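Local coordinates for Anapc5 protein (Xenopus laevis, PDB 5BPZ) that is the Apc5 subunit of the anaphase-promoting complex, the ubiquitin ligase that drives the cell cycle through mitosis, at residues 50-53 against 54-57; 38-41 against 42-46; 73-76 against 77-81. One frame throughout, in Å; residues are numbered along the deposited sequence.

Contact 1 of 3, residues 50-53 against 54-57; sequences ISLV and EKRR
Ser51 and Glu54 close a capping box at the start of helix 52-67. Glu54 N donates to Ser51 OG at 3.2 Å, the serine acting as N-cap. In return Ser51 N gives Glu54 OE1 a bond of 2.9 Å. It is nearly straight (175°). It meets the carboxylate on the anti side, 26° out of its plane. Serine suits the cap because its short hydroxyl, lying between the backbone N and carbonyl carbon (chi1 67°), can reach forward to an amide of the first turn, and glutamate is long enough to return to the cap. With an alanine in place of Glu54, Ser51 N is likely to lose its acceptor and the first turn to fray more easily.

Among the apolar contacts, Ile50 CD1 meets Lys55 CG at 3.6 Å, packing against the start of the lysine chain. Val53 CG1 sits over one face of the Arg57 guanidinium, nearer its border than its middle, 3.5 Å from its NH2, while Leu52 CD2 comes obliquely to Arg56 NH1 at 3.7 Å. Long arginines fit this exposed turn, where aliphatic neighbours flank their charged ends. Lys55 itself extends back to the preceding helix 32-46, its NZ hydrogen-bonded to Ser45 O.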
ATOM      1  N   ILE A  50      -4.080  -0.854  18.638  1.00 36.98           N
ATOM      2  CA  ILE A  50      -5.255   0.020  18.678  1.00 36.93           C
ATOM      3  C   ILE A  50      -6.533  -0.806  18.566  1.00 38.06           C
ATOM      4  O   ILE A  50      -6.529  -1.895  17.984  1.00 35.92           O
ATOM      5  CB  ILE A  50      -5.211   1.216  17.680  1.00 41.56           C
ATOM      6  CG1 ILE A  50      -5.353   0.756  16.220  1.00 41.78           C
ATOM      7  CG2 ILE A  50      -3.960   2.111  17.887  1.00 43.78           C
ATOM      8  CD1 ILE A  50      -5.840   1.836  15.311  1.00 49.61           C
ATOM      9  N   SER A  51      -7.615  -0.300  19.150  1.00 34.63           N
ATOM     10  CA  SER A  51      -8.910  -0.972  19.155  1.00 34.41           C
ATOM     11  C   SER A  51      -9.565  -0.926  17.768  1.00 39.04           C
ATOM     12  O   SER A  51      -9.180  -0.101  16.927  1.00 38.92           O
ATOM     13  CB  SER A  51      -9.824  -0.292  20.170  1.00 35.97           C
ATOM     14  OG  SER A  51     -10.136   1.023  19.752  1.00 38.85           O
ATOM     15  N   LEU A  52     -10.587  -1.767  17.555  1.00 34.88           N
ATOM     16  CA  LEU A  52     -11.356  -1.783  16.306  1.00 35.55           C
ATOM     17  C   LEU A  52     -12.065  -0.415  16.071  1.00 40.06           C
ATOM     18  O   LEU A  52     -12.109   0.074  14.940  1.00 39.93           O
ATOM     19  CB  LEU A  52     -12.364  -2.941  16.311  1.00 35.83           C
ATOM     20  CG  LEU A  52     -13.135  -3.201  15.009  1.00 41.82           C
ATOM     21  CD1 LEU A  52     -12.182  -3.434  13.809  1.00 42.34           C
ATOM     22  CD2 LEU A  52     -14.101  -4.345  15.178  1.00 42.30           C
ATOM     23  N   VAL A  53     -12.552   0.217  17.148  1.00 36.28           N
ATOM     24  CA  VAL A  53     -13.173   1.535  17.076  1.00 37.22           C
ATOM     25  C   VAL A  53     -12.163   2.584  16.535  1.00 41.57           C
ATOM     26  O   VAL A  53     -12.485   3.315  15.597  1.00 41.91           O
ATOM     27  CB  VAL A  53     -13.823   1.911  18.440  1.00 41.45           C
ATOM     28  CG1 VAL A  53     -14.011   3.414  18.593  1.00 42.92           C
ATOM     29  CG2 VAL A  53     -15.153   1.185  18.617  1.00 41.21           C
ATOM     30  N   GLU A  54     -10.935   2.609  17.095  1.00 39.01           N
ATOM     31  CA  GLU A  54      -9.846   3.512  16.693  1.00 38.92           C
ATOM     32  C   GLU A  54      -9.449   3.246  15.236  1.00 41.53           C
ATOM     33  O   GLU A  54      -9.140   4.185  14.515  1.00 42.17           O
ATOM     34  CB  GLU A  54      -8.621   3.371  17.622  1.00 39.87           C
ATOM     35  CG  GLU A  54      -8.844   3.847  19.051  1.00 54.74           C
ATOM     36  CD  GLU A  54      -7.694   3.551  20.002  1.00 80.13           C
ATOM     37  OE1 GLU A  54      -7.501   2.368  20.372  1.00 54.03           O
ATOM     38  OE2 GLU A  54      -6.977   4.508  20.374  1.00 83.15           O
ATOM     39  N   LYS A  55      -9.491   1.973  14.805  1.00 36.76           N
ATOM     40  CA  LYS A  55      -9.184   1.555  13.427  1.00 35.59           C
ATOM     41  C   LYS A  55     -10.209   2.132  12.460  1.00 40.13           C
ATOM     42  O   LYS A  55      -9.837   2.569  11.378  1.00 39.27           O
ATOM     43  CB  LYS A  55      -9.187   0.025  13.307  1.00 36.00           C
ATOM     44  CG  LYS A  55      -7.894  -0.626  13.755  1.00 41.22           C
ATOM     45  CD  LYS A  55      -7.980  -2.138  13.679  1.00 44.02           C
ATOM     46  CE  LYS A  55      -6.738  -2.747  14.253  1.00 33.51           C
ATOM     47  NZ  LYS A  55      -6.776  -4.235  14.211  1.00 37.30           N
ATOM     48  N   ARG A  56     -11.501   2.135  12.860  1.00 38.30           N
ATOM     49  CA  ARG A  56     -12.596   2.665  12.057  1.00 40.01           C
ATOM     50  C   ARG A  56     -12.457   4.179  11.878  1.00 46.21           C
ATOM     51  O   ARG A  56     -12.669   4.681  10.771  1.00 46.39           O
ATOM     52  CB  ARG A  56     -13.963   2.223  12.611  1.00 40.70           C
ATOM     53  CG  ARG A  56     -14.138   0.692  12.505  1.00 50.01           C
ATOM     54  CD  ARG A  56     -15.569   0.191  12.473  1.00 54.95           C
ATOM     55  NE  ARG A  56     -16.266   0.474  13.722  1.00 63.85           N
ATOM     56  CZ  ARG A  56     -16.704  -0.441  14.580  1.00 63.54           C
ATOM     57  NH1 ARG A  56     -16.552  -1.735  14.321  1.00 45.95           N
ATOM     58  NH2 ARG A  56     -17.317  -0.072  15.692  1.00 45.26           N
ATOM     59  N   ARG A  57     -12.003   4.884  12.944  1.00 44.14           N
ATOM     60  CA  ARG A  57     -11.753   6.328  12.935  1.00 45.74           C
ATOM     61  C   ARG A  57     -10.586   6.620  11.996  1.00 51.42           C
ATOM     62  O   ARG A  57     -10.694   7.506  11.157  1.00 53.26           O
ATOM     63  CB  ARG A  57     -11.422   6.853  14.345  1.00 43.74           C
ATOM     64  CG  ARG A  57     -12.566   6.781  15.346  1.00 51.01           C
ATOM     65  CD  ARG A  57     -12.223   7.497  16.645  1.00 52.43           C
ATOM     66  NE  ARG A  57     -13.300   7.369  17.631  1.00 54.71           N
ATOM     67  CZ  ARG A  57     -13.153   6.862  18.852  1.00 63.17           C
ATOM     68  NH1 ARG A  57     -11.965   6.438  19.264  1.00 52.02           N
ATOM     69  NH2 ARG A  57     -14.192   6.774  19.669  1.00 53.10           N
TER

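Contact 2 of 3, residues 38-41 against 42-46; sequences LVLL and SEMSK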
ATOM      1  N   LEU A  38      -2.311   0.215  -0.408  1.00 31.83           N
ATOM      2  CA  LEU A  38      -2.839  -1.121  -0.116  1.00 32.23           C
ATOM      3  C   LEU A  38      -2.105  -1.715   1.083  1.00 35.85           C
ATOM      4  O   LEU A  38      -2.755  -2.251   1.969  1.00 36.85           O
ATOM      5  CB  LEU A  38      -2.732  -2.057  -1.341  1.00 33.32           C
ATOM      6  CG  LEU A  38      -3.593  -1.708  -2.559  1.00 38.96           C
ATOM      7  CD1 LEU A  38      -3.202  -2.563  -3.748  1.00 40.78           C
ATOM      8  CD2 LEU A  38      -5.110  -1.861  -2.261  1.00 39.93           C
ATOM      9  N   VAL A  39      -0.757  -1.574   1.132  1.00 33.39           N
ATOM     10  CA  VAL A  39       0.119  -2.014   2.235  1.00 32.40           C
ATOM     11  C   VAL A  39      -0.340  -1.286   3.519  1.00 35.62           C
ATOM     12  O   VAL A  39      -0.494  -1.921   4.564  1.00 35.65           O
ATOM     13  CB  VAL A  39       1.623  -1.739   1.920  1.00 35.58           C
ATOM     14  CG1 VAL A  39       2.492  -1.837   3.172  1.00 34.85           C
ATOM     15  CG2 VAL A  39       2.143  -2.673   0.825  1.00 36.28           C
ATOM     16  N   LEU A  40      -0.579   0.036   3.421  1.00 30.49           N
ATOM     17  CA  LEU A  40      -1.063   0.829   4.539  1.00 30.13           C
ATOM     18  C   LEU A  40      -2.432   0.332   5.032  1.00 33.79           C
ATOM     19  O   LEU A  40      -2.614   0.169   6.242  1.00 31.58           O
ATOM     20  CB  LEU A  40      -1.098   2.319   4.184  1.00 30.30           C
ATOM     21  CG  LEU A  40      -1.837   3.251   5.146  1.00 34.61           C
ATOM     22  CD1 LEU A  40      -1.155   3.308   6.507  1.00 34.72           C
ATOM     23  CD2 LEU A  40      -1.963   4.622   4.558  1.00 34.81           C
ATOM     24  N   LEU A  41      -3.363   0.058   4.105  1.00 32.17           N
ATOM     25  CA  LEU A  41      -4.686  -0.445   4.475  1.00 33.81           C
ATOM     26  C   LEU A  41      -4.569  -1.802   5.153  1.00 37.32           C
ATOM     27  O   LEU A  41      -5.198  -2.020   6.186  1.00 37.67           O
ATOM     28  CB  LEU A  41      -5.632  -0.503   3.267  1.00 35.30           C
ATOM     29  CG  LEU A  41      -6.112   0.851   2.733  1.00 40.57           C
ATOM     30  CD1 LEU A  41      -6.711   0.694   1.324  1.00 41.66           C
ATOM     31  CD2 LEU A  41      -7.115   1.501   3.688  1.00 42.56           C
ATOM     32  N   SER A  42      -3.688  -2.667   4.638  1.00 34.45           N
ATOM     33  CA  SER A  42      -3.438  -3.988   5.217  1.00 35.13           C
ATOM     34  C   SER A  42      -2.860  -3.877   6.641  1.00 39.29           C
ATOM     35  O   SER A  42      -3.381  -4.514   7.563  1.00 38.30           O
ATOM     36  CB  SER A  42      -2.510  -4.791   4.320  1.00 38.57           C
ATOM     37  OG  SER A  42      -2.261  -6.074   4.864  1.00 46.72           O
ATOM     38  N   GLU A  43      -1.805  -3.043   6.813  1.00 34.99           N
ATOM     39  CA  GLU A  43      -1.146  -2.809   8.094  1.00 34.51           C
ATOM     40  C   GLU A  43      -2.065  -2.163   9.117  1.00 38.80           C
ATOM     41  O   GLU A  43      -1.951  -2.454  10.309  1.00 38.68           O
ATOM     42  CB  GLU A  43       0.155  -2.007   7.924  1.00 35.60           C
ATOM     43  CG  GLU A  43       1.271  -2.794   7.236  1.00 45.20           C
ATOM     44  CD  GLU A  43       1.545  -4.177   7.799  1.00 62.51           C
ATOM     45  OE1 GLU A  43       1.771  -4.287   9.027  1.00 51.06           O
ATOM     46  OE2 GLU A  43       1.492  -5.156   7.018  1.00 55.10           O
ATOM     47  N   MET A  44      -2.997  -1.322   8.655  1.00 36.44           N
ATOM     48  CA  MET A  44      -3.961  -0.679   9.544  1.00 36.82           C
ATOM     49  C   MET A  44      -4.932  -1.705  10.133  1.00 38.96           C
ATOM     50  O   MET A  44      -5.216  -1.644  11.324  1.00 38.52           O
ATOM     51  CB  MET A  44      -4.728   0.430   8.817  1.00 39.74           C
ATOM     52  CG  MET A  44      -4.009   1.753   8.834  1.00 44.70           C
ATOM     53  SD  MET A  44      -4.712   2.915   7.636  1.00 50.34           S
ATOM     54  CE  MET A  44      -6.137   3.505   8.589  1.00 47.98           C
ATOM     55  N   SER A  45      -5.421  -2.658   9.312  1.00 35.49           N
ATOM     56  CA  SER A  45      -6.363  -3.669   9.779  1.00 36.09           C
ATOM     57  C   SER A  45      -5.729  -4.674  10.742  1.00 40.26           C
ATOM     58  O   SER A  45      -6.413  -5.196  11.604  1.00 40.54           O
ATOM     59  CB  SER A  45      -7.044  -4.376   8.606  1.00 39.75           C
ATOM     60  OG  SER A  45      -6.105  -5.029   7.770  1.00 53.89           O
ATOM     61  N   LYS A  46      -4.426  -4.902  10.618  1.00 37.50           N
ATOM     62  CA  LYS A  46      -3.655  -5.856  11.417  1.00 37.74           C
ATOM     63  C   LYS A  46      -3.130  -5.281  12.736  1.00 41.76           C
ATOM     64  O   LYS A  46      -2.741  -6.058  13.606  1.00 44.79           O
ATOM     65  CB  LYS A  46      -2.474  -6.394  10.582  1.00 39.30           C
ATOM     66  CG  LYS A  46      -2.877  -7.354   9.464  1.00 48.83           C
ATOM     67  CD  LYS A  46      -1.817  -7.434   8.362  1.00 61.16           C
ATOM     68  CE  LYS A  46      -0.801  -8.527   8.586  1.00 77.90           C
ATOM     69  NZ  LYS A  46       0.315  -8.464   7.603  1.00 86.73           N
TER
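Leu40 and Met44, one turn apart on the alpha-helix 32-46, meet where their side chains cross at an angle, Leu40 CD1 touching Met44 SD at 3.8 Å. Leu40 extends its branch with CG opposite the backbone N (chi1 168°), and Met44 bends at its last torsion (chi3 81°). Unbranched and flexible, methionine can follow the leucine's contour in this buried setting. The helix is held by regular i to i+4 bonds, such as Glu43 N to Val39 O at 2.8 Å and Met44 N to Leu40 O at 2.9 Å.

Farther out, the apolar residues are packed by several helices of this all-helical domain: Leu38 lies against Phe109 and Phe133, Val39 against Val91, and Met44 against Leu58 of helix 52-67. Leucine and valine suit this face because it is shut in on many sides. The polar face is served differently. Glu43 OE2 forms a salt bridge with Arg94 of helix 85-99 and another with Lys46 NZ, 3.6 Å away, a shared anion that probably eases the closeness of the two cations.

Toward the end of the helix Ser42 O takes two donors: Lys46 N at 3.3 Å and, from a different direction, Ser45 OG at 2.8 Å.

Contact 3 of 3, residues 73-76 against 77-81; sequences LSKL and IKIVE. With EDO (1,2-ethanediol), chain B.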
ATOM      1  N   LEU A  73       7.158   7.860  -1.855  1.00 32.57           N
ATOM      2  CA  LEU A  73       7.077   7.036  -0.654  1.00 31.42           C
ATOM      3  C   LEU A  73       7.419   7.885   0.613  1.00 36.08           C
ATOM      4  O   LEU A  73       6.783   7.723   1.645  1.00 35.77           O
ATOM      5  CB  LEU A  73       8.025   5.825  -0.761  1.00 31.16           C
ATOM      6  CG  LEU A  73       8.003   4.824   0.410  1.00 34.30           C
ATOM      7  CD1 LEU A  73       6.608   4.291   0.669  1.00 32.65           C
ATOM      8  CD2 LEU A  73       8.963   3.680   0.156  1.00 35.74           C
ATOM      9  N   SER A  74       8.411   8.778   0.504  1.00 33.72           N
ATOM     10  CA  SER A  74       8.888   9.667   1.567  1.00 34.84           C
ATOM     11  C   SER A  74       7.749  10.514   2.134  1.00 37.06           C
ATOM     12  O   SER A  74       7.590  10.570   3.355  1.00 37.25           O
ATOM     13  CB  SER A  74      10.007  10.560   1.039  1.00 40.12           C
ATOM     14  OG  SER A  74      10.659  11.233   2.103  1.00 50.81           O
ATOM     15  N   LYS A  75       6.918  11.106   1.248  1.00 32.75           N
ATOM     16  CA  LYS A  75       5.770  11.919   1.650  1.00 32.62           C
ATOM     17  C   LYS A  75       4.681  11.073   2.289  1.00 34.90           C
ATOM     18  O   LYS A  75       4.123  11.470   3.312  1.00 33.99           O
ATOM     19  CB  LYS A  75       5.210  12.736   0.481  1.00 34.90           C
ATOM     20  CG  LYS A  75       4.435  13.962   0.959  1.00 45.38           C
ATOM     21  CD  LYS A  75       3.882  14.776  -0.198  1.00 57.24           C
ATOM     22  CE  LYS A  75       2.581  15.451   0.150  1.00 63.53           C
ATOM     23  NZ  LYS A  75       1.781  15.749  -1.070  1.00 77.69           N
ATOM     24  N   LEU A  76       4.391   9.904   1.701  1.00 30.88           N
ATOM     25  CA  LEU A  76       3.385   8.990   2.231  1.00 29.62           C
ATOM     26  C   LEU A  76       3.737   8.542   3.643  1.00 33.61           C
ATOM     27  O   LEU A  76       2.875   8.606   4.512  1.00 34.69           O
ATOM     28  CB  LEU A  76       3.188   7.779   1.309  1.00 28.33           C
ATOM     29  CG  LEU A  76       2.217   6.705   1.804  1.00 31.38           C
ATOM     30  CD1 LEU A  76       0.791   7.267   1.972  1.00 31.40           C
ATOM     31  CD2 LEU A  76       2.209   5.526   0.874  1.00 29.33           C
ATOM     32  N   ILE A  77       4.998   8.149   3.886  1.00 30.19           N
ATOM     33  CA  ILE A  77       5.462   7.716   5.218  1.00 30.48           C
ATOM     34  C   ILE A  77       5.348   8.859   6.230  1.00 35.27           C
ATOM     35  O   ILE A  77       4.959   8.614   7.372  1.00 36.74           O
ATOM     36  CB  ILE A  77       6.896   7.071   5.151  1.00 34.41           C
ATOM     37  CG1 ILE A  77       6.937   5.812   4.214  1.00 33.57           C
ATOM     38  CG2 ILE A  77       7.484   6.762   6.546  1.00 35.87           C
ATOM     39  CD1 ILE A  77       5.848   4.694   4.443  1.00 36.16           C
ATOM     40  N   LYS A  78       5.662  10.106   5.809  1.00 32.86           N
ATOM     41  CA  LYS A  78       5.565  11.285   6.679  1.00 34.81           C
ATOM     42  C   LYS A  78       4.117  11.505   7.123  1.00 38.36           C
ATOM     43  O   LYS A  78       3.874  11.690   8.305  1.00 39.19           O
ATOM     44  CB  LYS A  78       6.151  12.533   6.003  1.00 38.82           C
ATOM     45  CG  LYS A  78       7.672  12.574   6.049  1.00 48.96           C
ATOM     46  CD  LYS A  78       8.238  13.772   5.301  1.00 56.87           C
ATOM     47  CE  LYS A  78       9.697  14.008   5.619  1.00 68.04           C
ATOM     48  NZ  LYS A  78      10.584  12.994   4.989  1.00 76.58           N
ATOM     49  N   ILE A  79       3.161  11.360   6.199  1.00 35.86           N
ATOM     50  CA  ILE A  79       1.726  11.471   6.488  1.00 36.58           C
ATOM     51  C   ILE A  79       1.279  10.377   7.473  1.00 42.33           C
ATOM     52  O   ILE A  79       0.616  10.690   8.462  1.00 45.22           O
ATOM     53  CB  ILE A  79       0.887  11.479   5.177  1.00 37.81           C
ATOM     54  CG1 ILE A  79       1.201  12.742   4.343  1.00 39.46           C
ATOM     55  CG2 ILE A  79      -0.612  11.383   5.491  1.00 38.38           C
ATOM     56  CD1 ILE A  79       0.744  12.717   2.914  1.00 45.44           C
ATOM     57  N   VAL A  80       1.653   9.109   7.209  1.00 37.24           N
ATOM     58  CA  VAL A  80       1.309   7.946   8.044  1.00 36.60           C
ATOM     59  C   VAL A  80       1.894   8.092   9.465  1.00 41.83           C
ATOM     60  O   VAL A  80       1.223   7.732  10.424  1.00 41.25           O
ATOM     61  CB  VAL A  80       1.700   6.595   7.373  1.00 39.00           C
ATOM     62  CG1 VAL A  80       1.315   5.406   8.249  1.00 39.70           C
ATOM     63  CG2 VAL A  80       1.056   6.456   5.997  1.00 37.10           C
ATOM     64  N   GLU A  81       3.116   8.654   9.592  1.00 39.92           N
ATOM     65  CA  GLU A  81       3.796   8.902  10.873  1.00 43.82           C
ATOM     66  C   GLU A  81       2.986   9.840  11.770  1.00 51.21           C
ATOM     67  O   GLU A  81       2.994   9.681  12.988  1.00 52.50           O
ATOM     68  CB  GLU A  81       5.176   9.529  10.621  1.00 46.73           C
ATOM     69  CG  GLU A  81       6.342   8.614  10.943  1.00 60.49           C
ATOM     70  CD  GLU A  81       7.619   8.879  10.166  1.00 81.72           C
ATOM     71  OE1 GLU A  81       8.013  10.061  10.032  1.00 72.18           O
ATOM     72  OE2 GLU A  81       8.247   7.893   9.719  1.00 75.05           O
TER
HETATM   73  C1  EDO B 201      10.173   7.999  -3.487  1.00 47.09           C
HETATM   74  O1  EDO B 201       9.187   7.014  -3.654  1.00 42.96           O
HETATM   75  C2  EDO B 201      10.323   8.425  -2.030  1.00 48.88           C
HETATM   76  O2  EDO B 201      11.215   9.501  -1.939  1.00 53.14           O
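Leu73 and Ile77 lie side by side on the first turns of the amphipathic alpha-helix 73-83, with no flat side group between them. The planar units that meet are peptide groups: Ile77 N approaches Leu73 O at 2.9 Å, nearly along the C=O axis, and Val80 N reaches Leu76 O in the carbonyl plane, whereas Lys78 N comes to Ser74 O tilted 27° from the plane of the Ser74 carbonyl.

The inward side is aliphatic. Leu73 CD1 touches Ile77 CD1 at 3.9 Å; with CG1 set beside its backbone N (chi1 -60°), Ile77 also brings that atom within 3.2 Å of Leu73 O. Leu76 CD1 meets Val80 CG2 at 4.1 Å. Branched residues fill this side well, with Leu73 resting on Tyr159 and Phe160 of helix 146-164 and Ile77 on Val91 of helix 85-99.

On the outer side Lys78 bends at its end, so that NZ makes a weak bond to Ser74 OG at 3.4 Å; lysine and serine suit a boundary with solvent. At the N-terminal end of the helix, where the first amides lack a preceding turn of acceptors, an ethanediol probably from the crystallisation liquor takes one up: Leu73 N donates to its O1 at 2.8 Å.

Overall arrangement
Contact 2 is the buried one, its centre about 7 Å from that of the chain; contact 3 is partly buried at about 12 Å, and contact 1 lies on the surface at about 19 Å. Each involves a single helix, contact 1 taking in the cap before it, so the backbone bonding is alike while the side chains change with depth: capping and aliphatic-guanidinium contacts at 50-57, an apolar side of leucine, valine and methionine with a charged flank at 38-46, an apolar side with a polar flank at 73-81. Contact 2 links the other two. A lysine of contact 1 reaches one of its carbonyls, a polar join; Leu40 CD1 meets Val80 CG1 of contact 3 at 3.7 Å, an apolar one; contacts 1 and 3 do not touch.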